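Local coordinates for protein putative deoxyribonuclease yjjV (Escherichia coli, PDB 1ZZM) that probably hydrolyses ester bonds as a metal-dependent TatD-type hydrolase, a putative deoxyribonuclease that binds two divalent metal cations per subunit, at residues Phe14-Gly19 / Gly218-Pro223; Ile36-Thr41 / Gln57-Ala62; Arg125-Val130 / Leu150-Val155; Pro198-Leu203 / Leu249-Thr254. All blocks are in the same frame, centred on the assembly; numbering follows the deposited sequence.

How the interactions relate
All four contacts belong to one TIM-barrel-like fold of parallel strands alternating with helices. Interaction 1 joins two loops with 198 residues between them; interactions 2 and 3 are nested, in that order, inside the loop it closes, while its segments alternate along the chain with those of interaction 4. Interaction 2 pairs strands 33-39 and 59-63; interaction 3 pairs 130-135 with 154-156, in the sheet that also holds strand 202-204 of interaction 4. Centres of interactions 1 and 3 lie about 29 Å apart. Pro223 packs on Ile36 between interactions 1 and 2, and Val155 on Leu203 between 3 and 4. The contacts thus sit at different points round the barrel, interaction 2 bordering the metal site through Pro39.

Interaction 1 of 4, residues Phe14-Gly19 / Gly218-Pro223; sequences FPPFSG and GQPNRP
Phe17 sends the far rim of its ring under the guanidinium of Arg222, so that its CE1 sits 3.8 Å from the guanidinium plane and over its centre. The flat groups are not stacked: their planes are 63° apart, and the ring offers an edge to a face. A chi1 of -39° swings the Phe17 ring across to the other loop. There CE1 also packs on Pro223 CD at 3.5 Å, and CZ comes within 3.3 Å of Asn221 O, a buried carbonyl with no hydrogen-bonding partner in the model. A large flat hydrocarbon suits this place because its rim can touch the guanidinium face and Pro223 CD at once.

Pro16 follows a cis peptide bond, and its ring is turned toward Pro220, with Pro16 CD 3.8 Å from Pro220 CB. The same CD lies over one face of the Phe17 ring, toward its rim, and Pro16 CG touches Arg222 NH1. The arginine bends at chi3, and a water fastens its tip: the water donates to Pro16 O at 2.7 Å and accepts from Arg222 NH1 at 3.0 Å. Arg222 NE forms a salt bridge with Glu224, which should help to balance the charge. Asn221 ND2 is tied to Asp210 O, and the Asn221 side chain is about 6 Å from that of the metal ligand Asp207. Phe17 meets the ring of Phe12 at about 10° between planes. Two irregular loops, following strands 5-7 and 202-204, are thus packed together near the metal site of a TatD-type barrel, the Asn221 side chain about 10 Å from a zinc ion.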
loop_
_atom_site.group_PDB
_atom_site.type_symbol
_atom_site.label_atom_id
_atom_site.label_comp_id
_atom_site.label_asym_id
_atom_site.label_seq_id
_atom_site.Cartn_x
_atom_site.Cartn_y
_atom_site.Cartn_z
ATOM N N PHE A 14 -9.369 8.759 -6.548
ATOM C CA PHE A 14 -10.770 8.738 -6.116
ATOM C C PHE A 14 -11.122 10.023 -5.361
ATOM O O PHE A 14 -10.238 10.794 -4.968
ATOM C CB PHE A 14 -11.015 7.584 -5.146
ATOM C CG PHE A 14 -11.099 6.232 -5.796
ATOM C CD1 PHE A 14 -9.941 5.555 -6.208
ATOM C CD2 PHE A 14 -12.341 5.633 -6.007
ATOM C CE1 PHE A 14 -10.031 4.285 -6.837
ATOM C CE2 PHE A 14 -12.439 4.380 -6.624
ATOM C CZ PHE A 14 -11.287 3.700 -7.045
ATOM N N PRO A 15 -12.429 10.241 -5.094
ATOM C CA PRO A 15 -12.896 11.423 -4.352
ATOM C C PRO A 15 -12.380 11.259 -2.918
ATOM O O PRO A 15 -12.311 10.139 -2.408
ATOM C CB PRO A 15 -14.435 11.287 -4.384
ATOM C CG PRO A 15 -14.709 10.413 -5.592
ATOM C CD PRO A 15 -13.564 9.403 -5.540
ATOM N N PRO A 16 -12.121 12.358 -2.198
ATOM C CA PRO A 16 -12.256 13.778 -2.532
ATOM C C PRO A 16 -11.081 14.403 -3.284
ATOM O O PRO A 16 -11.097 15.611 -3.551
ATOM C CB PRO A 16 -12.440 14.414 -1.156
ATOM C CG PRO A 16 -11.448 13.657 -0.335
ATOM C CD PRO A 16 -11.661 12.189 -0.807
ATOM N N PHE A 17 -10.081 13.604 -3.668
ATOM C CA PHE A 17 -8.895 14.167 -4.333
ATOM C C PHE A 17 -9.045 14.438 -5.823
ATOM O O PHE A 17 -8.393 15.344 -6.380
ATOM C CB PHE A 17 -7.686 13.237 -4.090
ATOM C CG PHE A 17 -7.661 12.661 -2.708
ATOM C CD1 PHE A 17 -7.452 13.483 -1.603
ATOM C CD2 PHE A 17 -7.937 11.312 -2.500
ATOM C CE1 PHE A 17 -7.533 12.974 -0.306
ATOM C CE2 PHE A 17 -8.016 10.786 -1.211
ATOM C CZ PHE A 17 -7.821 11.614 -0.106
ATOM N N SER A 18 -9.888 13.643 -6.473
ATOM C CA SER A 18 -10.099 13.761 -7.903
ATOM C C SER A 18 -10.660 15.143 -8.184
ATOM O O SER A 18 -11.667 15.525 -7.588
ATOM C CB SER A 18 -11.091 12.682 -8.368
ATOM O OG SER A 18 -11.252 12.759 -9.777
ATOM N N GLY A 19 -10.004 15.889 -9.070
ATOM C CA GLY A 19 -10.451 17.235 -9.398
ATOM C C GLY A 19 -9.993 18.288 -8.410
ATOM O O GLY A 19 -10.275 19.475 -8.586
ATOM N N GLY A 218 -16.201 9.502 9.969
ATOM C CA GLY A 218 -17.306 10.289 9.443
ATOM C C GLY A 218 -16.964 11.188 8.261
ATOM O O GLY A 218 -17.855 11.818 7.696
ATOM N N GLN A 219 -15.678 11.267 7.902
ATOM C CA GLN A 219 -15.222 12.079 6.770
ATOM C C GLN A 219 -14.052 11.350 6.103
ATOM O O GLN A 219 -13.378 10.534 6.725
ATOM C CB GLN A 219 -14.786 13.480 7.231
ATOM C CG GLN A 219 -13.542 13.540 8.104
ATOM C CD GLN A 219 -13.336 14.908 8.759
ATOM O OE1 GLN A 219 -13.279 15.943 8.081
ATOM N NE2 GLN A 219 -13.222 14.915 10.085
ATOM N N PRO A 220 -13.782 11.649 4.835
ATOM C CA PRO A 220 -12.666 10.938 4.199
ATOM C C PRO A 220 -11.292 11.100 4.819
ATOM O O PRO A 220 -10.945 12.146 5.366
ATOM C CB PRO A 220 -12.714 11.432 2.747
ATOM C CG PRO A 220 -13.420 12.750 2.835
ATOM C CD PRO A 220 -14.453 12.568 3.901
ATOM N N ASN A 221 -10.502 10.029 4.745
ATOM C CA ASN A 221 -9.139 10.066 5.242
ATOM C C ASN A 221 -8.376 10.821 4.141
ATOM O O ASN A 221 -8.805 10.863 2.996
ATOM C CB ASN A 221 -8.586 8.630 5.379
ATOM C CG ASN A 221 -7.335 8.571 6.233
ATOM O OD1 ASN A 221 -6.973 9.546 6.866
ATOM N ND2 ASN A 221 -6.683 7.404 6.278
ATOM N N ARG A 222 -7.247 11.415 4.485
ATOM C CA ARG A 222 -6.463 12.183 3.524
ATOM C C ARG A 222 -4.990 11.849 3.760
ATOM O O ARG A 222 -4.598 11.505 4.869
ATOM C CB ARG A 222 -6.721 13.690 3.734
ATOM C CG ARG A 222 -8.183 14.098 3.584
ATOM C CD ARG A 222 -8.296 15.638 3.581
ATOM N NE ARG A 222 -7.560 16.236 2.473
ATOM C CZ ARG A 222 -8.073 16.478 1.271
ATOM N NH1 ARG A 222 -9.335 16.193 1.030
ATOM N NH2 ARG A 222 -7.314 16.979 0.294
ATOM N N PRO A 223 -4.153 11.948 2.715
ATOM C CA PRO A 223 -2.729 11.616 2.882
ATOM C C PRO A 223 -1.957 12.393 3.933
ATOM O O PRO A 223 -1.004 11.858 4.499
ATOM C CB PRO A 223 -2.160 11.761 1.457
ATOM C CG PRO A 223 -3.085 12.819 0.846
ATOM C CD PRO A 223 -4.448 12.398 1.343
HETATM O O HOH W 1 -10.131 17.231 -1.678
#

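Interaction 2 of 4, residues Ile36-Thr41 / Gln57-Ala62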
loop_
_atom_site.group_PDB
_atom_site.type_symbol
_atom_site.label_atom_id
_atom_site.label_comp_id
_atom_site.label_asym_id
_atom_site.label_seq_id
_atom_site.Cartn_x
_atom_site.Cartn_y
_atom_site.Cartn_z
ATOM N N ILE A 36 3.621 10.427 -2.741
ATOM C CA ILE A 36 2.495 9.543 -2.483
ATOM C C ILE A 36 2.473 8.463 -3.568
ATOM O O ILE A 36 2.608 8.785 -4.748
ATOM C CB ILE A 36 1.181 10.358 -2.559
ATOM C CG1 ILE A 36 1.216 11.458 -1.492
ATOM C CG2 ILE A 36 -0.040 9.423 -2.382
ATOM C CD1 ILE A 36 0.012 12.395 -1.511
ATOM N N ILE A 37 2.330 7.203 -3.173
ATOM C CA ILE A 37 2.246 6.109 -4.144
ATOM C C ILE A 37 0.758 5.776 -4.301
ATOM O O ILE A 37 0.059 5.538 -3.282
ATOM C CB ILE A 37 2.987 4.855 -3.638
ATOM C CG1 ILE A 37 4.492 5.146 -3.516
ATOM C CG2 ILE A 37 2.792 3.702 -4.600
ATOM C CD1 ILE A 37 4.832 6.182 -2.492
ATOM N N VAL A 38 0.302 5.777 -5.554
ATOM C CA VAL A 38 -1.105 5.554 -5.927
ATOM C C VAL A 38 -1.294 4.195 -6.589
ATOM O O VAL A 38 -0.916 3.996 -7.738
ATOM C CB VAL A 38 -1.576 6.643 -6.949
ATOM C CG1 VAL A 38 -3.066 6.499 -7.235
ATOM C CG2 VAL A 38 -1.244 8.042 -6.419
ATOM N N PRO A 39 -1.858 3.226 -5.857
ATOM C CA PRO A 39 -2.059 1.905 -6.456
ATOM C C PRO A 39 -3.402 1.830 -7.168
ATOM O O PRO A 39 -4.423 2.298 -6.631
ATOM C CB PRO A 39 -1.963 0.969 -5.263
ATOM C CG PRO A 39 -2.467 1.778 -4.117
ATOM C CD PRO A 39 -2.167 3.227 -4.417
ATOM N N ALA A 40 -3.430 1.261 -8.371
ATOM C CA ALA A 40 -4.716 1.187 -9.093
ATOM C C ALA A 40 -5.576 0.073 -8.515
ATOM O O ALA A 40 -5.085 -0.762 -7.746
ATOM C CB ALA A 40 -4.489 0.946 -10.552
ATOM N N THR A 41 -6.857 0.062 -8.901
ATOM C CA THR A 41 -7.815 -0.943 -8.439
ATOM C C THR A 41 -8.376 -1.813 -9.549
ATOM O O THR A 41 -8.855 -2.923 -9.304
ATOM C CB THR A 41 -9.012 -0.271 -7.756
ATOM O OG1 THR A 41 -9.596 0.686 -8.670
ATOM C CG2 THR A 41 -8.550 0.453 -6.434
ATOM N N GLN A 57 4.855 15.654 -10.009
ATOM C CA GLN A 57 6.123 15.155 -9.485
ATOM C C GLN A 57 6.005 14.279 -8.234
ATOM O O GLN A 57 6.655 13.236 -8.151
ATOM C CB GLN A 57 7.094 16.315 -9.189
ATOM C CG GLN A 57 7.741 16.945 -10.418
ATOM C CD GLN A 57 8.926 16.141 -10.979
ATOM O OE1 GLN A 57 9.682 16.647 -11.815
ATOM N NE2 GLN A 57 9.089 14.892 -10.526
ATOM N N PRO A 58 5.165 14.665 -7.261
ATOM C CA PRO A 58 5.054 13.847 -6.050
ATOM C C PRO A 58 4.374 12.489 -6.160
ATOM O O PRO A 58 4.486 11.694 -5.252
ATOM C CB PRO A 58 4.249 14.744 -5.096
ATOM C CG PRO A 58 4.489 16.109 -5.607
ATOM C CD PRO A 58 4.358 15.886 -7.100
ATOM N N LEU A 59 3.676 12.224 -7.257
ATOM C CA LEU A 59 2.929 10.988 -7.330
ATOM C C LEU A 59 3.574 9.858 -8.119
ATOM O O LEU A 59 4.078 10.034 -9.212
ATOM C CB LEU A 59 1.530 11.275 -7.904
ATOM C CG LEU A 59 0.713 12.354 -7.205
ATOM C CD1 LEU A 59 -0.595 12.613 -8.016
ATOM C CD2 LEU A 59 0.366 11.860 -5.776
ATOM N N TYR A 60 3.536 8.678 -7.534
ATOM C CA TYR A 60 4.110 7.519 -8.180
ATOM C C TYR A 60 2.963 6.553 -8.280
ATOM O O TYR A 60 1.965 6.670 -7.522
ATOM C CB TYR A 60 5.229 6.962 -7.318
ATOM C CG TYR A 60 6.498 7.779 -7.433
ATOM C CD1 TYR A 60 7.555 7.334 -8.231
ATOM C CD2 TYR A 60 6.630 9.013 -6.783
ATOM C CE1 TYR A 60 8.715 8.090 -8.396
ATOM C CE2 TYR A 60 7.796 9.782 -6.938
ATOM C CZ TYR A 60 8.832 9.309 -7.752
ATOM O OH TYR A 60 9.984 10.044 -7.947
ATOM N N ALA A 61 3.100 5.573 -9.155
ATOM C CA ALA A 61 1.984 4.650 -9.354
ATOM C C ALA A 61 2.308 3.165 -9.263
ATOM O O ALA A 61 3.471 2.769 -9.357
ATOM C CB ALA A 61 1.387 4.934 -10.734
ATOM N N ALA A 62 1.245 2.367 -9.072
ATOM C CA ALA A 62 1.303 0.917 -9.106
ATOM C C ALA A 62 0.049 0.556 -9.938
ATOM O O ALA A 62 -0.988 1.252 -9.850
ATOM C CB ALA A 62 1.218 0.319 -7.706
#
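Leu59 reaches across to Ile36 from the neighbouring strand, and its atoms divide the work. Its CB lies over the backbone, 4.2 Å from Ile36 O. CG stands beside the backbone N (chi1 -54°), and this turns CD2 toward the partner strand, 3.6 Å from Ile36 CB. The same methyl is 4.2 Å from Val38 CG2, so one branch of the leucine bridges two residues that share a face of the sheet. The Leu59 and Ile36 side chains run side by side in the same direction, and helices 21-30 and 46-55 cover this face, where bulky aliphatic groups belong.

On the other face Pro39 CB meets Ala62 CB at 4.1 Å, and Pro39 approaches the metal ligands His9 and Glu97. An alanine methyl suits this buried spot, where Pro39 and Ile131 both pack on it. Beneath the side chains five backbone hydrogen bonds alternate between the strands, among them Val38 N to Tyr60 O at 2.7 Å. The strands cross at -30°, and helix 46-55 connects them: a right-handed beta-alpha-beta crossover of the kind that builds TIM barrels.

Interaction 3 of 4, residues Arg125-Val130 / Leu150-Val155; sequences RYDLPV and LPRTGV
Asp127 and Arg152 form a two-pronged salt bridge, in which the arginine presents its side, with NE bonded to Asp127 OD1 and NH2 to Asp127 OD2, each at 2.7 Å. Both oxygens lie near the guanidinium plane, but the carboxylate is turned 45° from it: OD1 is met from above the carboxylate plane and OD2 on its syn side. The bend of Arg152 at chi2 (-71°) brings the NE and NH2 edge alongside the carboxylate. Both residues are exposed, where a paired charge is at home.

Farther in, the buried Val130 and Leu150 are apolar: Val130 CG1 packs on Leu150 CD2 at 3.7 Å, the chains crossing at about a right angle. Val130 N donates to Thr153 O at 3.0 Å, and Val155 N to Val130 O at the same distance. At Gly154 a side chain would run into Val130 O, and its backbone angles by themselves call for glycine.

What sets these groups in place is the backbone turn that precedes each strand. Asp127, with positive phi, is the C-prime residue of a Schellman motif closing helix 109-125, and a type I turn spans Leu150 to Thr153. Strands 130-135 and 154-156 begin here, as adjacent parallel strands of a TIM-barrel wall.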
loop_
_atom_site.group_PDB
_atom_site.type_symbol
_atom_site.label_atom_id
_atom_site.label_comp_id
_atom_site.label_asym_id
_atom_site.label_seq_id
_atom_site.Cartn_x
_atom_site.Cartn_y
_atom_site.Cartn_z
ATOM N N ARG A 125 8.016 -11.244 -13.822
ATOM C CA ARG A 125 8.465 -11.027 -15.195
ATOM C C ARG A 125 9.065 -9.634 -15.391
ATOM O O ARG A 125 10.094 -9.458 -16.054
ATOM C CB ARG A 125 7.288 -11.197 -16.175
ATOM C CG ARG A 125 7.690 -10.934 -17.627
ATOM C CD ARG A 125 6.535 -11.125 -18.594
ATOM N NE ARG A 125 6.892 -10.702 -19.949
ATOM C CZ ARG A 125 6.050 -10.702 -20.975
ATOM N NH1 ARG A 125 4.792 -11.092 -20.799
ATOM N NH2 ARG A 125 6.474 -10.339 -22.181
ATOM N N TYR A 126 8.420 -8.634 -14.813
ATOM C CA TYR A 126 8.881 -7.269 -14.985
ATOM C C TYR A 126 9.772 -6.751 -13.862
ATOM O O TYR A 126 10.104 -5.568 -13.848
ATOM C CB TYR A 126 7.665 -6.375 -15.208
ATOM C CG TYR A 126 7.039 -6.650 -16.571
ATOM C CD1 TYR A 126 7.693 -6.242 -17.733
ATOM C CD2 TYR A 126 5.858 -7.401 -16.706
ATOM C CE1 TYR A 126 7.204 -6.563 -19.000
ATOM C CE2 TYR A 126 5.354 -7.737 -17.993
ATOM C CZ TYR A 126 6.041 -7.305 -19.125
ATOM O OH TYR A 126 5.580 -7.571 -20.398
ATOM N N ASP A 127 10.124 -7.648 -12.934
ATOM C CA ASP A 127 11.026 -7.340 -11.814
ATOM C C ASP A 127 10.507 -6.173 -10.978
ATOM O O ASP A 127 11.188 -5.165 -10.812
ATOM C CB ASP A 127 12.420 -7.030 -12.414
ATOM C CG ASP A 127 13.562 -7.038 -11.368
ATOM O OD1 ASP A 127 13.470 -7.733 -10.338
ATOM O OD2 ASP A 127 14.569 -6.336 -11.604
ATOM N N LEU A 128 9.294 -6.312 -10.447
ATOM C CA LEU A 128 8.690 -5.245 -9.638
ATOM C C LEU A 128 8.179 -5.774 -8.326
ATOM O O LEU A 128 7.830 -6.950 -8.235
ATOM C CB LEU A 128 7.478 -4.644 -10.358
ATOM C CG LEU A 128 7.799 -3.854 -11.624
ATOM C CD1 LEU A 128 6.538 -3.622 -12.490
ATOM C CD2 LEU A 128 8.399 -2.550 -11.164
ATOM N N PRO A 129 8.164 -4.928 -7.277
ATOM C CA PRO A 129 7.646 -5.366 -5.984
ATOM C C PRO A 129 6.117 -5.272 -6.108
ATOM O O PRO A 129 5.618 -4.689 -7.068
ATOM C CB PRO A 129 8.191 -4.324 -5.007
ATOM C CG PRO A 129 8.209 -3.061 -5.811
ATOM C CD PRO A 129 8.705 -3.558 -7.203
ATOM N N VAL A 130 5.382 -5.838 -5.145
ATOM C CA VAL A 130 3.926 -5.793 -5.163
ATOM C C VAL A 130 3.385 -5.067 -3.941
ATOM O O VAL A 130 4.009 -5.050 -2.865
ATOM C CB VAL A 130 3.325 -7.225 -5.194
ATOM C CG1 VAL A 130 3.707 -7.925 -6.543
ATOM C CG2 VAL A 130 3.891 -8.060 -4.017
ATOM N N LEU A 150 8.974 -13.987 -4.976
ATOM C CA LEU A 150 9.230 -12.816 -5.809
ATOM C C LEU A 150 10.518 -12.172 -5.321
ATOM O O LEU A 150 10.617 -11.796 -4.158
ATOM C CB LEU A 150 8.092 -11.794 -5.678
ATOM C CG LEU A 150 6.759 -12.150 -6.329
ATOM C CD1 LEU A 150 6.117 -13.286 -5.562
ATOM C CD2 LEU A 150 5.849 -10.909 -6.358
ATOM N N PRO A 151 11.519 -12.016 -6.206
ATOM C CA PRO A 151 12.797 -11.405 -5.829
ATOM C C PRO A 151 12.648 -10.013 -5.193
ATOM O O PRO A 151 13.388 -9.658 -4.272
ATOM C CB PRO A 151 13.535 -11.310 -7.162
ATOM C CG PRO A 151 13.039 -12.465 -7.900
ATOM C CD PRO A 151 11.553 -12.457 -7.613
ATOM N N ARG A 152 11.691 -9.223 -5.676
ATOM C CA ARG A 152 11.529 -7.865 -5.140
ATOM C C ARG A 152 10.531 -7.721 -4.023
ATOM O O ARG A 152 10.315 -6.608 -3.535
ATOM C CB ARG A 152 11.115 -6.921 -6.259
ATOM C CG ARG A 152 12.068 -6.931 -7.414
ATOM C CD ARG A 152 13.381 -6.265 -7.025
ATOM N NE ARG A 152 14.210 -6.154 -8.218
ATOM C CZ ARG A 152 15.343 -5.465 -8.297
ATOM N NH1 ARG A 152 15.813 -4.802 -7.239
ATOM N NH2 ARG A 152 16.007 -5.449 -9.447
ATOM N N THR A 153 9.961 -8.848 -3.613
ATOM C CA THR A 153 8.919 -8.915 -2.610
ATOM C C THR A 153 7.910 -7.766 -2.697
ATOM O O THR A 153 7.327 -7.573 -3.759
ATOM C CB THR A 153 9.485 -9.090 -1.151
ATOM O OG1 THR A 153 10.250 -7.939 -0.763
ATOM C CG2 THR A 153 10.366 -10.377 -1.115
ATOM N N GLY A 154 7.680 -7.059 -1.592
ATOM C CA GLY A 154 6.675 -6.011 -1.585
ATOM C C GLY A 154 6.264 -5.620 -0.174
ATOM O O GLY A 154 7.031 -5.794 0.781
ATOM N N VAL A 155 5.057 -5.074 -0.045
ATOM C CA VAL A 155 4.529 -4.625 1.243
ATOM C C VAL A 155 3.112 -5.180 1.433
ATOM O O VAL A 155 2.329 -5.232 0.478
ATOM C CB VAL A 155 4.444 -3.042 1.323
ATOM C CG1 VAL A 155 3.705 -2.467 0.093
ATOM C CG2 VAL A 155 3.717 -2.613 2.606
HETATM O O HOH W 2 9.722 -9.554 -8.017
HETATM O O HOH W 3 7.612 -8.443 -6.305
#

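Interaction 4 of 4, residues Pro198-Leu203 / Leu249-Thr254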
loop_
_atom_site.group_PDB
_atom_site.type_symbol
_atom_site.label_atom_id
_atom_site.label_comp_id
_atom_site.label_asym_id
_atom_site.label_seq_id
_atom_site.Cartn_x
_atom_site.Cartn_y
_atom_site.Cartn_z
ATOM N N PRO A 198 10.890 -5.196 13.424
ATOM C CA PRO A 198 12.172 -4.530 13.132
ATOM C C PRO A 198 11.819 -3.220 12.430
ATOM O O PRO A 198 10.950 -3.199 11.547
ATOM C CB PRO A 198 12.846 -5.456 12.141
ATOM C CG PRO A 198 12.269 -6.830 12.477
ATOM C CD PRO A 198 10.818 -6.540 12.830
ATOM N N LEU A 199 12.497 -2.143 12.789
ATOM C CA LEU A 199 12.206 -0.860 12.162
ATOM C C LEU A 199 12.343 -0.880 10.627
ATOM O O LEU A 199 11.652 -0.133 9.929
ATOM C CB LEU A 199 13.138 0.212 12.723
ATOM C CG LEU A 199 12.750 1.671 12.474
ATOM C CD1 LEU A 199 11.270 1.888 12.875
ATOM C CD2 LEU A 199 13.651 2.584 13.332
ATOM N N ALA A 200 13.245 -1.713 10.112
ATOM C CA ALA A 200 13.474 -1.777 8.675
ATOM C C ALA A 200 12.325 -2.425 7.958
ATOM O O ALA A 200 12.279 -2.399 6.733
ATOM C CB ALA A 200 14.764 -2.545 8.367
ATOM N N SER A 201 11.371 -3.004 8.694
ATOM C CA SER A 201 10.275 -3.650 7.978
ATOM C C SER A 201 9.025 -2.775 7.779
ATOM O O SER A 201 8.094 -3.182 7.090
ATOM C CB SER A 201 9.846 -4.914 8.714
ATOM O OG SER A 201 9.039 -4.593 9.817
ATOM N N LEU A 202 9.028 -1.583 8.354
ATOM C CA LEU A 202 7.864 -0.695 8.310
ATOM C C LEU A 202 7.787 0.366 7.204
ATOM O O LEU A 202 8.786 0.965 6.839
ATOM C CB LEU A 202 7.749 0.038 9.649
ATOM C CG LEU A 202 7.828 -0.827 10.912
ATOM C CD1 LEU A 202 7.613 0.062 12.148
ATOM C CD2 LEU A 202 6.785 -1.950 10.856
ATOM N N LEU A 203 6.581 0.562 6.666
ATOM C CA LEU A 203 6.351 1.621 5.689
ATOM C C LEU A 203 5.181 2.426 6.254
ATOM O O LEU A 203 4.341 1.884 6.999
ATOM C CB LEU A 203 5.944 1.086 4.309
ATOM C CG LEU A 203 7.029 0.325 3.555
ATOM C CD1 LEU A 203 6.484 -0.011 2.144
ATOM C CD2 LEU A 203 8.261 1.148 3.439
ATOM N N LEU A 249 11.585 6.398 5.482
ATOM C CA LEU A 249 12.009 6.892 4.174
ATOM C C LEU A 249 12.964 5.909 3.527
ATOM O O LEU A 249 12.801 5.583 2.363
ATOM C CB LEU A 249 12.674 8.289 4.253
ATOM C CG LEU A 249 11.764 9.481 4.600
ATOM C CD1 LEU A 249 12.606 10.727 4.788
ATOM C CD2 LEU A 249 10.711 9.718 3.493
ATOM N N ASN A 250 13.943 5.412 4.277
ATOM C CA ASN A 250 14.911 4.461 3.693
ATOM C C ASN A 250 14.268 3.141 3.230
ATOM O O ASN A 250 14.627 2.592 2.191
ATOM C CB ASN A 250 16.015 4.126 4.703
ATOM C CG ASN A 250 16.933 5.307 4.982
ATOM O OD1 ASN A 250 16.884 6.334 4.294
ATOM N ND2 ASN A 250 17.784 5.160 5.992
ATOM N N ASN A 251 13.336 2.651 4.029
ATOM C CA ASN A 251 12.611 1.419 3.750
ATOM C C ASN A 251 11.829 1.554 2.445
ATOM O O ASN A 251 11.830 0.636 1.596
ATOM C CB ASN A 251 11.639 1.127 4.904
ATOM C CG ASN A 251 12.358 0.797 6.213
ATOM O OD1 ASN A 251 13.586 0.622 6.244
ATOM N ND2 ASN A 251 11.597 0.692 7.293
ATOM N N THR A 252 11.153 2.696 2.300
ATOM C CA THR A 252 10.363 3.002 1.113
ATOM C C THR A 252 11.282 3.040 -0.123
ATOM O O THR A 252 10.962 2.512 -1.179
ATOM C CB THR A 252 9.642 4.354 1.314
ATOM O OG1 THR A 252 8.833 4.280 2.496
ATOM C CG2 THR A 252 8.762 4.714 0.085
ATOM N N TYR A 253 12.447 3.649 0.039
ATOM C CA TYR A 253 13.434 3.752 -1.039
ATOM C C TYR A 253 13.948 2.357 -1.409
ATOM O O TYR A 253 14.079 2.013 -2.593
ATOM C CB TYR A 253 14.591 4.643 -0.533
ATOM C CG TYR A 253 15.689 4.874 -1.534
ATOM C CD1 TYR A 253 15.726 6.048 -2.283
ATOM C CD2 TYR A 253 16.682 3.917 -1.748
ATOM C CE1 TYR A 253 16.720 6.275 -3.226
ATOM C CE2 TYR A 253 17.696 4.128 -2.703
ATOM C CZ TYR A 253 17.698 5.316 -3.438
ATOM O OH TYR A 253 18.647 5.550 -4.410
ATOM N N THR A 254 14.244 1.546 -0.400
ATOM C CA THR A 254 14.780 0.212 -0.645
ATOM C C THR A 254 13.787 -0.705 -1.357
ATOM O O THR A 254 14.158 -1.491 -2.228
ATOM C CB THR A 254 15.240 -0.439 0.669
ATOM O OG1 THR A 254 16.255 0.381 1.265
ATOM C CG2 THR A 254 15.813 -1.812 0.397
#
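A short 3-10 segment, 199-201, leads into strand 202-204 and brings the carbonyls of Leu199 and Leu202 to the Asn251 amide of helix 241-256, with Ala200 CA and Asn251 CA 5.9 Å apart. Asn251 ND2 donates to Leu199 O at 2.8 Å and to Leu202 O at 2.9 Å, both acceptors lying close to the amide plane and each being met on a lone pair. The second bond is nearly straight, at 171°. With two N-H groups on one nitrogen, asparagine is well suited to gripping both ends of a turn, and the pair of bonds fixes the rotation of its amide. A chi1 of -67° sets CG anti to the carbonyl carbon and aims the amide at the loop. Ala200 O is instead bonded to Lys175 NZ.

Next to the amide, Leu203 contributes CD2, which lies 3.7 Å from Asn251 CB and 3.3 Å from Thr252 OG1. That hydroxyl is bonded to Leu248 O within its own helix, so the leucine meets a polar group already occupied. The strand is hydrogen-bonded to strand 175-178 through Leu203, while helix 241-256 presses its Leu255 and Phe256 on Leu203 and its Thr252 on Ile6 of strand 5-7.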